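Local coordinates for protein chitinase (Paenibacillus sp. FPU-7, PDB 5GZT) that probably hydrolyses internal beta-1,4 linkages of chitin and chitodextrins at random, as an endochitinase carrying two family 18 glycoside hydrolase modules, at residues Asp77-Ala82 with Thr97-Ser102; Asn209-Leu214 with Gln221-Tyr226; Asp733-Val738 with Pro753-Ile758; Tyr769-Val774 with Asp1115-Ile1120. All coordinates share one frame; numbering follows the deposited sequence.

How the contacts relate
Followed from the N terminus, the chain illustrates how contacts of very different sequence span build separate modules. Contact 1 closes one coil of a parallel beta-helix, with 14 residues between its segments. Contact 2 closes a beta hairpin over only six. Contact 3 again spans 14 residues, these without helix or strand, and pairs two strands of the immunoglobulin-like domain. Contact 4 closes a loop of 340 residues, joining the first and last parts of the second family 18 barrel. The four lie in series, none nesting or crossing. Contacts 3 and 4 have centres about 36 Å apart, contacts 1 and 4 about 119 Å, in keeping with an elongated chain.

Contact 1. Residues Asp77-Ala82 with Thr97-Ser102; sequences DVAASA and TVAASS
Val78 and Thr97 meet between successive coils of a parallel beta-helix, where strand 72-78 runs beside strand 92-98 in the same direction. Val78 N donates to Thr97 O over 2.8 Å with an almost straight bond (174°), and Val78 O receives Ala99 N, so both polar atoms of this valine's backbone are engaged by the following coil. Its side chain lies on the same face as Val98, and both valines touch Ile107. With Val78 CG1 anti to the backbone N (chi1 -177°), that methyl sits beside the carbonyl carbon, 3.8 Å from Ser102 OG. On the opposite face Asp77 and Thr97 project side by side, and one water bridges them, 2.9 Å from Asp77 OD1 and 3.0 Å from Thr97 OG1.

Where the strands end, a type I turn from Ala99 to Ser102 brings the Ser102 hydroxyl back against the preceding coil. Ser102 OG accepts Ala80 N over 3.1 Å at 166° and lies 2.9 Å from Val78 O, a weak bond at most, its proton having another acceptor within reach. Replacing Ser102 by an alanine would probably leave the Ala80 N-H without this acceptor and let the chain after Val78 drift from the turn. Farther along, Ser81 leans on the coil before, its OG bonded to Asp59. The two loops touch without a classical bond: Ser102 CA directs its hydrogen at Ala80 O, 3.2 Å away.

Contact 2. Residues Asn209-Leu214 with Gln221-Tyr226; sequences NATIVL and QTTYTY
Asn209 rests its CA on Tyr226 CB at 3.7 Å, while its OD1 is taken by Ala260 N of strand 251-261. Ala210 follows with a carbonyl that accepts Tyr226 N. Thr211 then faces Thr225 in a non-hydrogen-bonded pair, its CB 3.8 Å from Thr225 CG2; the hydroxyl of Thr225 serves elsewhere, capping helix 226-229 through Lys228 N. Ile212 and Tyr224 form a hydrogen-bonded pair, N to O in both directions, and the isoleucine side chain continues to Phe233 and Val257. Val213 returns to the face of Thr211. Here Gln221, bent at its second torsion (chi2 -77°), swings its amide obliquely across the valine and sets OE1 3.2 Å from Val213 CG2. Leu214 N donates to Thr222 O, whereas the return bond from Thr222 N to Leu214 O is weak. The leucine side chain crosses Tyr224 at about a right angle, CD1 reaching 3.9 Å from CE2 of the ring, which also meets Phe242 with planes at about 45°. The pairing is that of an antiparallel beta hairpin whose first strand also pairs, antiparallel, with strand 251-261 on its other flank.

Contact 3. Residues Asp733-Val738 with Pro753-Ile758; sequences DVRVVV and PASVTI
Val734 with Val756 and Val736 with Ala754 form hydrogen-bonded pairs of a twisted antiparallel two-strand unit, the directions of strands 733-738 and 754-758 making an angle of 143°. On the face of these residues the packing is aliphatic: Val734 CB lies 3.8 Å from Val756 CG2, and Val734 CG2 meets Ile758 CD1 at 4.0 Å. Leu676 and Phe674 of strand 668-678 cover this side.

The other face is polar and centres on Asp733 and Arg735. Arg735 is bent at its second torsion (chi2 -78°), which folds the guanidinium back across the neighbouring strand. Ser755 CB sits over the centre of one guanidinium face, 3.7 Å above its plane. The edge is held at two places: NE forms a salt bridge to the syn lone pair of Asp733 OD2 at 2.7 Å, and NH1 reaches Pro753 O at 3.0 Å, both acceptors close to the guanidinium plane. Asp733 OD1, in turn, takes a short 2.5 Å bond from Ser755 OG and one from a water that also donates to Thr757 OG1. A leucine in place of Arg735 would probably strip Asp733 OD2 of its charged mate and leave Pro753 O without this donor.

Ser755 OG also accepts Ala1012 N, and Arg735 NH2 donates to Gly1009 O, so the polar face is turned to the following barrel. The arrangement, one face packed inward and the other set against the second family 18 barrel, is that of a beta sheet in the immunoglobulin-like domain of this chitinase.

Contact 4. Residues Tyr769-Val774 with Asp1115-Ile1120; sequences YVPGWV and DYSQDI
The closing seam of the second family 18 barrel, a TIM barrel, lies where Tyr769 and Pro771 on strand 765-771 meet Asp1115, just beyond strand 1110-1114. A cis peptide joins Trp1114 to Asp1115; a non-proline cis bond after a tryptophan at the end of the last strand recurs in this family. Between residues 769-774 and 1115-1120 one direct hydrogen bond forms, Tyr1116 N to Tyr769 O at 2.9 Å, continuing the backbone pairing of Tyr769 with Phe1113. The Tyr769 hydroxyl binds Asp893 in the DXXDXDXE signature stretch, and the Tyr1116 hydroxyl accepts Asp784 N.

The carboxylate of Asp1115, swung between its own N and carbonyl carbon (chi1 83°), lies obliquely across Pro771, with OD2 3.4 Å from Pro771 CG. OD1 accepts Ser1117 OG on its syn lone pair at 2.5 Å and Ser1117 N from the anti side at 2.7 Å, the latter making an Asx turn. OD2 receives a water at 2.6 Å; that water lies in the plane of the Trp773 indole, at its edge, and accepts from NE1 at 3.1 Å. Pro771 CB lies over one face of the indole, offset toward its rim. Val774 CG2 adds an apolar touch on Ser1117 CB, 3.9 Å away.

With both carboxylate oxygens engaged, the Asp1115 group is fixed in rotation, and the water, donating to OD2 and accepting from Trp773 NE1, links the carboxylate to the indole across the seam.

Contact 1. Residues Asp77-Ala82 with Thr97-Ser102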
loop_
_atom_site.group_PDB
_atom_site.type_symbol
_atom_site.label_atom_id
_atom_site.label_comp_id
_atom_site.label_asym_id
_atom_site.label_seq_id
_atom_site.Cartn_x
_atom_site.Cartn_y
_atom_site.Cartn_z
ATOM N N ASP B 77 -8.590 -12.984 60.401
ATOM C CA ASP B 77 -8.700 -14.396 60.439
ATOM C C ASP B 77 -9.600 -14.880 61.541
ATOM O O ASP B 77 -9.254 -14.662 62.717
ATOM C CB ASP B 77 -7.289 -14.920 60.756
ATOM C CG ASP B 77 -6.785 -15.767 59.717
ATOM O OD1 ASP B 77 -6.433 -15.237 58.619
ATOM O OD2 ASP B 77 -6.813 -16.954 60.034
ATOM N N VAL B 78 -10.664 -15.606 61.206
ATOM C CA VAL B 78 -11.585 -16.116 62.193
ATOM C C VAL B 78 -11.261 -17.607 62.266
ATOM O O VAL B 78 -11.610 -18.370 61.359
ATOM C CB VAL B 78 -13.035 -15.892 61.776
ATOM C CG1 VAL B 78 -13.985 -16.347 62.832
ATOM C CG2 VAL B 78 -13.254 -14.454 61.361
ATOM N N ALA B 79 -10.652 -18.015 63.389
ATOM C CA ALA B 79 -10.088 -19.350 63.566
ATOM C C ALA B 79 -10.463 -19.817 64.971
ATOM O O ALA B 79 -9.592 -20.012 65.843
ATOM C CB ALA B 79 -8.564 -19.242 63.399
ATOM N N ALA B 80 -11.760 -19.906 65.225
ATOM C CA ALA B 80 -12.239 -20.060 66.591
ATOM C C ALA B 80 -13.455 -20.938 66.533
ATOM O O ALA B 80 -14.418 -20.636 65.813
ATOM C CB ALA B 80 -12.526 -18.681 67.217
ATOM N N SER B 81 -13.384 -22.091 67.219
ATOM C CA SER B 81 -14.487 -23.094 67.212
ATOM C C SER B 81 -15.731 -22.721 68.014
ATOM O O SER B 81 -16.816 -23.330 67.827
ATOM C CB SER B 81 -13.964 -24.487 67.673
ATOM O OG SER B 81 -13.563 -24.457 69.043
ATOM N N ALA B 82 -15.643 -21.714 68.877
ATOM C CA ALA B 82 -16.786 -21.385 69.758
ATOM C C ALA B 82 -17.868 -20.516 69.050
ATOM O O ALA B 82 -18.243 -19.439 69.551
ATOM C CB ALA B 82 -16.267 -20.719 71.049
ATOM N N THR B 97 -10.698 -14.211 56.333
ATOM C CA THR B 97 -10.685 -15.647 56.142
ATOM C C THR B 97 -11.392 -16.289 57.277
ATOM O O THR B 97 -11.088 -15.985 58.424
ATOM C CB THR B 97 -9.204 -16.162 56.031
ATOM O OG1 THR B 97 -8.589 -15.623 54.839
ATOM C CG2 THR B 97 -9.183 -17.703 55.997
ATOM N N VAL B 98 -12.339 -17.190 56.961
ATOM C CA VAL B 98 -13.063 -17.884 57.964
ATOM C C VAL B 98 -12.578 -19.347 57.869
ATOM O O VAL B 98 -12.787 -20.031 56.870
ATOM C CB VAL B 98 -14.576 -17.758 57.749
ATOM C CG1 VAL B 98 -15.279 -18.401 58.898
ATOM C CG2 VAL B 98 -14.984 -16.266 57.588
ATOM N N ALA B 99 -11.965 -19.817 58.943
ATOM C CA ALA B 99 -11.303 -21.126 58.963
ATOM C C ALA B 99 -12.276 -22.239 59.138
ATOM O O ALA B 99 -13.375 -22.051 59.686
ATOM C CB ALA B 99 -10.278 -21.163 60.121
ATOM N N ALA B 100 -11.805 -23.443 58.771
ATOM C CA ALA B 100 -12.568 -24.675 58.811
ATOM C C ALA B 100 -12.997 -25.009 60.211
ATOM O O ALA B 100 -14.008 -25.750 60.415
ATOM C CB ALA B 100 -11.711 -25.854 58.235
ATOM N N SER B 101 -12.219 -24.559 61.176
ATOM C CA SER B 101 -12.624 -24.747 62.567
ATOM C C SER B 101 -13.835 -23.907 63.061
ATOM O O SER B 101 -14.391 -24.218 64.132
ATOM C CB SER B 101 -11.446 -24.468 63.474
ATOM O OG SER B 101 -10.591 -25.600 63.490
ATOM N N SER B 102 -14.245 -22.864 62.323
ATOM C CA SER B 102 -15.135 -21.828 62.921
ATOM C C SER B 102 -16.573 -22.156 62.688
ATOM O O SER B 102 -17.286 -21.499 61.902
ATOM C CB SER B 102 -14.807 -20.469 62.379
ATOM O OG SER B 102 -13.490 -20.123 62.697
HETATM O O HOH W 1 -6.944 -13.544 56.261
#

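Contact 2. Residues Asn209-Leu214 with Gln221-Tyr226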
loop_
_atom_site.group_PDB
_atom_site.type_symbol
_atom_site.label_atom_id
_atom_site.label_comp_id
_atom_site.label_asym_id
_atom_site.label_seq_id
_atom_site.Cartn_x
_atom_site.Cartn_y
_atom_site.Cartn_z
ATOM N N ASN B 209 -35.490 5.440 11.407
ATOM C CA ASN B 209 -34.629 6.520 10.947
ATOM C C ASN B 209 -33.279 6.439 11.652
ATOM O O ASN B 209 -33.152 5.940 12.806
ATOM C CB ASN B 209 -35.244 7.910 11.157
ATOM C CG ASN B 209 -34.867 8.513 12.501
ATOM O OD1 ASN B 209 -35.069 7.897 13.553
ATOM N ND2 ASN B 209 -34.286 9.703 12.472
ATOM N N ALA B 210 -32.287 6.944 10.925
ATOM C CA ALA B 210 -30.910 7.073 11.397
ATOM C C ALA B 210 -30.095 7.750 10.318
ATOM O O ALA B 210 -30.450 7.741 9.110
ATOM C CB ALA B 210 -30.291 5.726 11.758
ATOM N N THR B 211 -28.999 8.338 10.782
ATOM C CA THR B 211 -28.143 9.182 9.950
ATOM C C THR B 211 -26.627 8.825 10.216
ATOM O O THR B 211 -26.140 8.758 11.385
ATOM C CB THR B 211 -28.584 10.691 10.069
ATOM O OG1 THR B 211 -27.449 11.568 10.076
ATOM C CG2 THR B 211 -29.470 10.958 11.332
ATOM N N ILE B 212 -25.920 8.509 9.126
ATOM C CA ILE B 212 -24.513 8.063 9.187
ATOM C C ILE B 212 -23.702 9.029 8.371
ATOM O O ILE B 212 -24.078 9.291 7.208
ATOM C CB ILE B 212 -24.332 6.645 8.616
ATOM C CG1 ILE B 212 -24.957 5.616 9.561
ATOM C CG2 ILE B 212 -22.847 6.305 8.431
ATOM C CD1 ILE B 212 -25.209 4.278 8.921
ATOM N N VAL B 213 -22.626 9.563 8.968
ATOM C CA VAL B 213 -21.664 10.381 8.206
ATOM C C VAL B 213 -20.304 9.641 8.117
ATOM O O VAL B 213 -19.779 9.162 9.130
ATOM C CB VAL B 213 -21.502 11.860 8.709
ATOM C CG1 VAL B 213 -20.495 12.014 9.856
ATOM C CG2 VAL B 213 -21.063 12.786 7.561
ATOM N N LEU B 214 -19.770 9.537 6.899
ATOM C CA LEU B 214 -18.504 8.831 6.626
ATOM C C LEU B 214 -17.504 9.875 6.264
ATOM O O LEU B 214 -17.821 10.787 5.482
ATOM C CB LEU B 214 -18.658 7.856 5.444
ATOM C CG LEU B 214 -19.624 6.693 5.657
ATOM C CD1 LEU B 214 -19.530 5.642 4.548
ATOM C CD2 LEU B 214 -19.396 6.069 7.013
ATOM N N GLN B 221 -16.314 14.272 3.518
ATOM C CA GLN B 221 -17.489 13.988 4.378
ATOM C C GLN B 221 -18.634 13.455 3.530
ATOM O O GLN B 221 -18.888 13.960 2.440
ATOM C CB GLN B 221 -17.997 15.268 5.050
ATOM C CG GLN B 221 -17.122 15.775 6.171
ATOM C CD GLN B 221 -17.291 14.982 7.440
ATOM O OE1 GLN B 221 -18.272 14.253 7.613
ATOM N NE2 GLN B 221 -16.333 15.117 8.345
ATOM N N THR B 222 -19.358 12.469 4.028
ATOM C CA THR B 222 -20.454 11.913 3.239
ATOM C C THR B 222 -21.559 11.417 4.158
ATOM O O THR B 222 -21.263 10.863 5.218
ATOM C CB THR B 222 -19.885 10.846 2.299
ATOM O OG1 THR B 222 -20.024 11.277 0.945
ATOM C CG2 THR B 222 -20.526 9.509 2.459
ATOM N N THR B 223 -22.826 11.642 3.777
ATOM C CA THR B 223 -23.955 11.375 4.689
ATOM C C THR B 223 -24.958 10.394 4.089
ATOM O O THR B 223 -25.216 10.390 2.862
ATOM C CB THR B 223 -24.676 12.664 5.172
ATOM O OG1 THR B 223 -23.739 13.716 5.412
ATOM C CG2 THR B 223 -25.418 12.378 6.472
ATOM N N TYR B 224 -25.458 9.530 4.965
ATOM C CA TYR B 224 -26.422 8.523 4.615
ATOM C C TYR B 224 -27.550 8.503 5.674
ATOM O O TYR B 224 -27.271 8.533 6.885
ATOM C CB TYR B 224 -25.731 7.150 4.473
ATOM C CG TYR B 224 -24.734 7.085 3.308
ATOM C CD1 TYR B 224 -25.162 6.900 1.973
ATOM C CD2 TYR B 224 -23.363 7.229 3.539
ATOM C CE1 TYR B 224 -24.249 6.864 0.918
ATOM C CE2 TYR B 224 -22.459 7.166 2.500
ATOM C CZ TYR B 224 -22.892 6.997 1.196
ATOM O OH TYR B 224 -21.950 6.952 0.200
ATOM N N THR B 225 -28.805 8.468 5.207
ATOM C CA THR B 225 -29.989 8.430 6.097
ATOM C C THR B 225 -30.911 7.269 5.749
ATOM O O THR B 225 -31.009 6.915 4.567
ATOM C CB THR B 225 -30.812 9.738 6.002
ATOM O OG1 THR B 225 -31.207 9.989 4.628
ATOM C CG2 THR B 225 -29.994 10.928 6.579
ATOM N N TYR B 226 -31.604 6.697 6.745
ATOM C CA TYR B 226 -32.697 5.735 6.438
ATOM C C TYR B 226 -33.762 6.338 5.495
ATOM O O TYR B 226 -34.378 5.615 4.713
ATOM C CB TYR B 226 -33.389 5.202 7.693
ATOM C CG TYR B 226 -34.116 3.877 7.466
ATOM C CD1 TYR B 226 -35.415 3.829 6.933
ATOM C CD2 TYR B 226 -33.511 2.668 7.790
ATOM C CE1 TYR B 226 -36.076 2.611 6.725
ATOM C CE2 TYR B 226 -34.162 1.448 7.583
ATOM C CZ TYR B 226 -35.442 1.419 7.058
ATOM O OH TYR B 226 -36.062 0.206 6.870
#

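Contact 3. Residues Asp733-Val738 with Pro753-Ile758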
loop_
_atom_site.group_PDB
_atom_site.type_symbol
_atom_site.label_atom_id
_atom_site.label_comp_id
_atom_site.label_asym_id
_atom_site.label_seq_id
_atom_site.Cartn_x
_atom_site.Cartn_y
_atom_site.Cartn_z
ATOM N N ASP B 733 0.576 -12.792 -41.433
ATOM C CA ASP B 733 0.288 -12.530 -40.038
ATOM C C ASP B 733 0.311 -13.846 -39.253
ATOM O O ASP B 733 -0.360 -14.788 -39.596
ATOM C CB ASP B 733 -1.072 -11.791 -39.867
ATOM C CG ASP B 733 -1.336 -11.384 -38.385
ATOM O OD1 ASP B 733 -0.374 -10.878 -37.684
ATOM O OD2 ASP B 733 -2.489 -11.533 -37.950
ATOM N N VAL B 734 1.106 -13.905 -38.202
ATOM C CA VAL B 734 1.205 -15.063 -37.314
ATOM C C VAL B 734 0.588 -14.697 -35.949
ATOM O O VAL B 734 0.874 -13.632 -35.445
ATOM C CB VAL B 734 2.688 -15.505 -37.164
ATOM C CG1 VAL B 734 2.818 -16.718 -36.247
ATOM C CG2 VAL B 734 3.235 -15.871 -38.505
ATOM N N ARG B 735 -0.318 -15.512 -35.405
ATOM C CA ARG B 735 -1.034 -15.153 -34.207
ATOM C C ARG B 735 -0.710 -16.229 -33.136
ATOM O O ARG B 735 -0.820 -17.404 -33.409
ATOM C CB ARG B 735 -2.563 -15.111 -34.463
ATOM C CG ARG B 735 -3.001 -13.997 -35.377
ATOM C CD ARG B 735 -3.022 -12.738 -34.585
ATOM N NE ARG B 735 -3.287 -11.579 -35.382
ATOM C CZ ARG B 735 -3.681 -10.398 -34.937
ATOM N NH1 ARG B 735 -3.926 -10.176 -33.656
ATOM N NH2 ARG B 735 -3.911 -9.428 -35.799
ATOM N N VAL B 736 -0.400 -15.790 -31.914
ATOM C CA VAL B 736 0.076 -16.644 -30.825
ATOM C C VAL B 736 -0.843 -16.467 -29.642
ATOM O O VAL B 736 -0.988 -15.381 -29.127
ATOM C CB VAL B 736 1.525 -16.257 -30.387
ATOM C CG1 VAL B 736 2.030 -17.220 -29.304
ATOM C CG2 VAL B 736 2.425 -16.382 -31.625
ATOM N N VAL B 737 -1.525 -17.527 -29.230
ATOM C CA VAL B 737 -2.327 -17.388 -28.034
ATOM C C VAL B 737 -1.596 -18.159 -26.913
ATOM O O VAL B 737 -1.220 -19.291 -27.120
ATOM C CB VAL B 737 -3.715 -18.026 -28.223
ATOM C CG1 VAL B 737 -4.414 -18.135 -26.883
ATOM C CG2 VAL B 737 -4.560 -17.221 -29.278
ATOM N N VAL B 738 -1.428 -17.508 -25.762
ATOM C CA VAL B 738 -0.858 -18.122 -24.583
ATOM C C VAL B 738 -1.991 -18.586 -23.695
ATOM O O VAL B 738 -2.770 -17.769 -23.163
ATOM C CB VAL B 738 0.024 -17.117 -23.817
ATOM C CG1 VAL B 738 0.742 -17.791 -22.655
ATOM C CG2 VAL B 738 1.070 -16.566 -24.729
ATOM N N PRO B 753 -4.944 -13.103 -29.129
ATOM C CA PRO B 753 -4.001 -13.589 -30.132
ATOM C C PRO B 753 -2.981 -12.517 -30.506
ATOM O O PRO B 753 -3.281 -11.501 -31.096
ATOM C CB PRO B 753 -4.862 -14.007 -31.288
ATOM C CG PRO B 753 -6.256 -13.792 -30.881
ATOM C CD PRO B 753 -6.293 -12.890 -29.722
ATOM N N ALA B 754 -1.760 -12.762 -30.124
ATOM C CA ALA B 754 -0.688 -11.780 -30.356
ATOM C C ALA B 754 -0.216 -11.889 -31.777
ATOM O O ALA B 754 0.128 -12.951 -32.200
ATOM C CB ALA B 754 0.482 -12.130 -29.476
ATOM N N SER B 755 -0.094 -10.767 -32.457
ATOM C CA SER B 755 0.411 -10.698 -33.809
ATOM C C SER B 755 1.959 -10.515 -33.920
ATOM O O SER B 755 2.537 -9.608 -33.333
ATOM C CB SER B 755 -0.212 -9.438 -34.429
ATOM O OG SER B 755 0.201 -9.284 -35.800
ATOM N N VAL B 756 2.593 -11.402 -34.676
ATOM C CA VAL B 756 3.973 -11.255 -35.139
ATOM C C VAL B 756 3.922 -11.570 -36.691
ATOM O O VAL B 756 2.804 -11.818 -37.242
ATOM C CB VAL B 756 4.925 -12.178 -34.401
ATOM C CG1 VAL B 756 4.991 -11.699 -32.933
ATOM C CG2 VAL B 756 4.417 -13.568 -34.424
ATOM N N THR B 757 5.067 -11.477 -37.342
ATOM C CA THR B 757 5.158 -11.354 -38.784
ATOM C C THR B 757 6.228 -12.210 -39.431
ATOM O O THR B 757 7.392 -12.162 -39.028
ATOM C CB THR B 757 5.366 -9.928 -39.090
ATOM O OG1 THR B 757 4.333 -9.161 -38.458
ATOM C CG2 THR B 757 5.372 -9.661 -40.517
ATOM N N ILE B 758 5.804 -12.933 -40.479
ATOM C CA ILE B 758 6.692 -13.379 -41.539
ATOM C C ILE B 758 6.753 -12.343 -42.630
ATOM O O ILE B 758 5.738 -12.144 -43.305
ATOM C CB ILE B 758 6.278 -14.713 -42.055
ATOM C CG1 ILE B 758 6.459 -15.755 -40.974
ATOM C CG2 ILE B 758 7.126 -15.137 -43.257
ATOM C CD1 ILE B 758 5.870 -17.139 -41.305
HETATM O O HOH W 2 1.604 -9.364 -38.781
#

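Contact 4. Residues Tyr769-Val774 with Asp1115-Ile1120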
loop_
_atom_site.group_PDB
_atom_site.type_symbol
_atom_site.label_atom_id
_atom_site.label_comp_id
_atom_site.label_asym_id
_atom_site.label_seq_id
_atom_site.Cartn_x
_atom_site.Cartn_y
_atom_site.Cartn_z
ATOM N N TYR B 769 6.639 10.922 -47.131
ATOM C CA TYR B 769 5.708 11.922 -47.611
ATOM C C TYR B 769 6.486 12.968 -48.398
ATOM O O TYR B 769 7.520 13.444 -47.926
ATOM C CB TYR B 769 4.970 12.605 -46.487
ATOM C CG TYR B 769 3.705 11.923 -46.043
ATOM C CD1 TYR B 769 2.496 12.208 -46.650
ATOM C CD2 TYR B 769 3.709 10.983 -45.012
ATOM C CE1 TYR B 769 1.324 11.592 -46.227
ATOM C CE2 TYR B 769 2.546 10.349 -44.602
ATOM C CZ TYR B 769 1.347 10.653 -45.203
ATOM O OH TYR B 769 0.160 10.037 -44.836
ATOM N N VAL B 770 6.025 13.251 -49.601
ATOM C CA VAL B 770 6.606 14.222 -50.518
ATOM C C VAL B 770 5.558 15.361 -50.738
ATOM O O VAL B 770 4.483 15.144 -51.250
ATOM C CB VAL B 770 7.005 13.569 -51.813
ATOM C CG1 VAL B 770 7.472 14.613 -52.782
ATOM C CG2 VAL B 770 8.109 12.488 -51.552
ATOM N N PRO B 771 5.856 16.566 -50.234
ATOM C CA PRO B 771 4.921 17.655 -50.263
ATOM C C PRO B 771 4.807 18.187 -51.676
ATOM O O PRO B 771 5.810 18.439 -52.351
ATOM C CB PRO B 771 5.542 18.662 -49.334
ATOM C CG PRO B 771 6.964 18.367 -49.288
ATOM C CD PRO B 771 7.088 16.888 -49.498
ATOM N N GLY B 772 3.563 18.318 -52.146
ATOM C CA GLY B 772 3.286 18.794 -53.474
ATOM C C GLY B 772 3.421 20.320 -53.675
ATOM O O GLY B 772 3.349 20.793 -54.801
ATOM N N TRP B 773 3.555 21.060 -52.579
ATOM C CA TRP B 773 3.732 22.492 -52.576
ATOM C C TRP B 773 5.202 22.851 -52.659
ATOM O O TRP B 773 5.494 24.011 -52.573
ATOM C CB TRP B 773 3.093 23.166 -51.365
ATOM C CG TRP B 773 3.407 22.441 -49.983
ATOM C CD1 TRP B 773 4.476 22.651 -49.125
ATOM C CD2 TRP B 773 2.625 21.414 -49.383
ATOM N NE1 TRP B 773 4.385 21.814 -48.052
ATOM C CE2 TRP B 773 3.269 21.029 -48.192
ATOM C CE3 TRP B 773 1.460 20.755 -49.760
ATOM C CZ2 TRP B 773 2.763 20.018 -47.359
ATOM C CZ3 TRP B 773 0.980 19.773 -48.951
ATOM C CH2 TRP B 773 1.635 19.397 -47.763
ATOM N N VAL B 774 6.092 21.872 -52.830
ATOM C CA VAL B 774 7.469 22.037 -53.239
ATOM C C VAL B 774 7.513 21.712 -54.715
ATOM O O VAL B 774 6.988 20.699 -55.144
ATOM C CB VAL B 774 8.425 21.119 -52.436
ATOM C CG1 VAL B 774 9.803 21.076 -53.041
ATOM C CG2 VAL B 774 8.564 21.550 -50.972
ATOM N N ASP B 1115 8.409 15.254 -43.368
ATOM C CA ASP B 1115 8.268 15.041 -44.791
ATOM C C ASP B 1115 9.599 15.251 -45.435
ATOM O O ASP B 1115 10.569 15.695 -44.760
ATOM C CB ASP B 1115 7.120 15.797 -45.468
ATOM C CG ASP B 1115 7.434 17.272 -45.846
ATOM O OD1 ASP B 1115 8.614 17.662 -46.084
ATOM O OD2 ASP B 1115 6.407 18.004 -45.928
ATOM N N TYR B 1116 9.675 14.851 -46.692
ATOM C CA TYR B 1116 10.938 14.782 -47.405
ATOM C C TYR B 1116 11.659 16.164 -47.459
ATOM O O TYR B 1116 12.873 16.201 -47.471
ATOM C CB TYR B 1116 10.753 14.290 -48.821
ATOM C CG TYR B 1116 11.981 13.568 -49.328
ATOM C CD1 TYR B 1116 13.104 14.261 -49.844
ATOM C CD2 TYR B 1116 12.064 12.209 -49.226
ATOM C CE1 TYR B 1116 14.257 13.564 -50.282
ATOM C CE2 TYR B 1116 13.176 11.534 -49.631
ATOM C CZ TYR B 1116 14.293 12.203 -50.131
ATOM O OH TYR B 1116 15.338 11.415 -50.537
ATOM N N SER B 1117 10.897 17.269 -47.507
ATOM C CA SER B 1117 11.473 18.604 -47.722
ATOM C C SER B 1117 12.184 19.130 -46.465
ATOM O O SER B 1117 12.932 20.120 -46.559
ATOM C CB SER B 1117 10.383 19.575 -48.128
ATOM O OG SER B 1117 9.505 19.824 -47.015
ATOM N N GLN B 1118 11.956 18.486 -45.289
ATOM C CA GLN B 1118 12.284 19.131 -44.022
ATOM C C GLN B 1118 13.711 18.871 -43.555
ATOM O O GLN B 1118 14.061 19.397 -42.502
ATOM C CB GLN B 1118 11.249 18.808 -42.938
ATOM C CG GLN B 1118 9.865 19.284 -43.308
ATOM C CD GLN B 1118 8.831 18.880 -42.284
ATOM O OE1 GLN B 1118 8.864 17.754 -41.728
ATOM N NE2 GLN B 1118 7.945 19.807 -41.965
ATOM N N ASP B 1119 14.514 18.134 -44.349
ATOM C CA ASP B 1119 15.891 17.769 -44.042
ATOM C C ASP B 1119 16.644 17.602 -45.342
ATOM O O ASP B 1119 16.813 16.462 -45.865
ATOM C CB ASP B 1119 16.076 16.501 -43.177
ATOM C CG ASP B 1119 17.566 16.084 -43.101
ATOM O OD1 ASP B 1119 18.410 17.037 -43.145
ATOM O OD2 ASP B 1119 17.921 14.851 -43.066
ATOM N N ILE B 1120 17.190 18.733 -45.831
ATOM C CA ILE B 1120 17.921 18.750 -47.119
ATOM C C ILE B 1120 19.319 18.086 -47.006
ATOM O O ILE B 1120 19.993 17.908 -48.023
ATOM C CB ILE B 1120 18.042 20.163 -47.745
ATOM C CG1 ILE B 1120 18.768 21.155 -46.770
ATOM C CG2 ILE B 1120 16.661 20.679 -48.110
ATOM C CD1 ILE B 1120 19.537 22.294 -47.433
HETATM O O HOH W 3 6.018 20.614 -45.696
#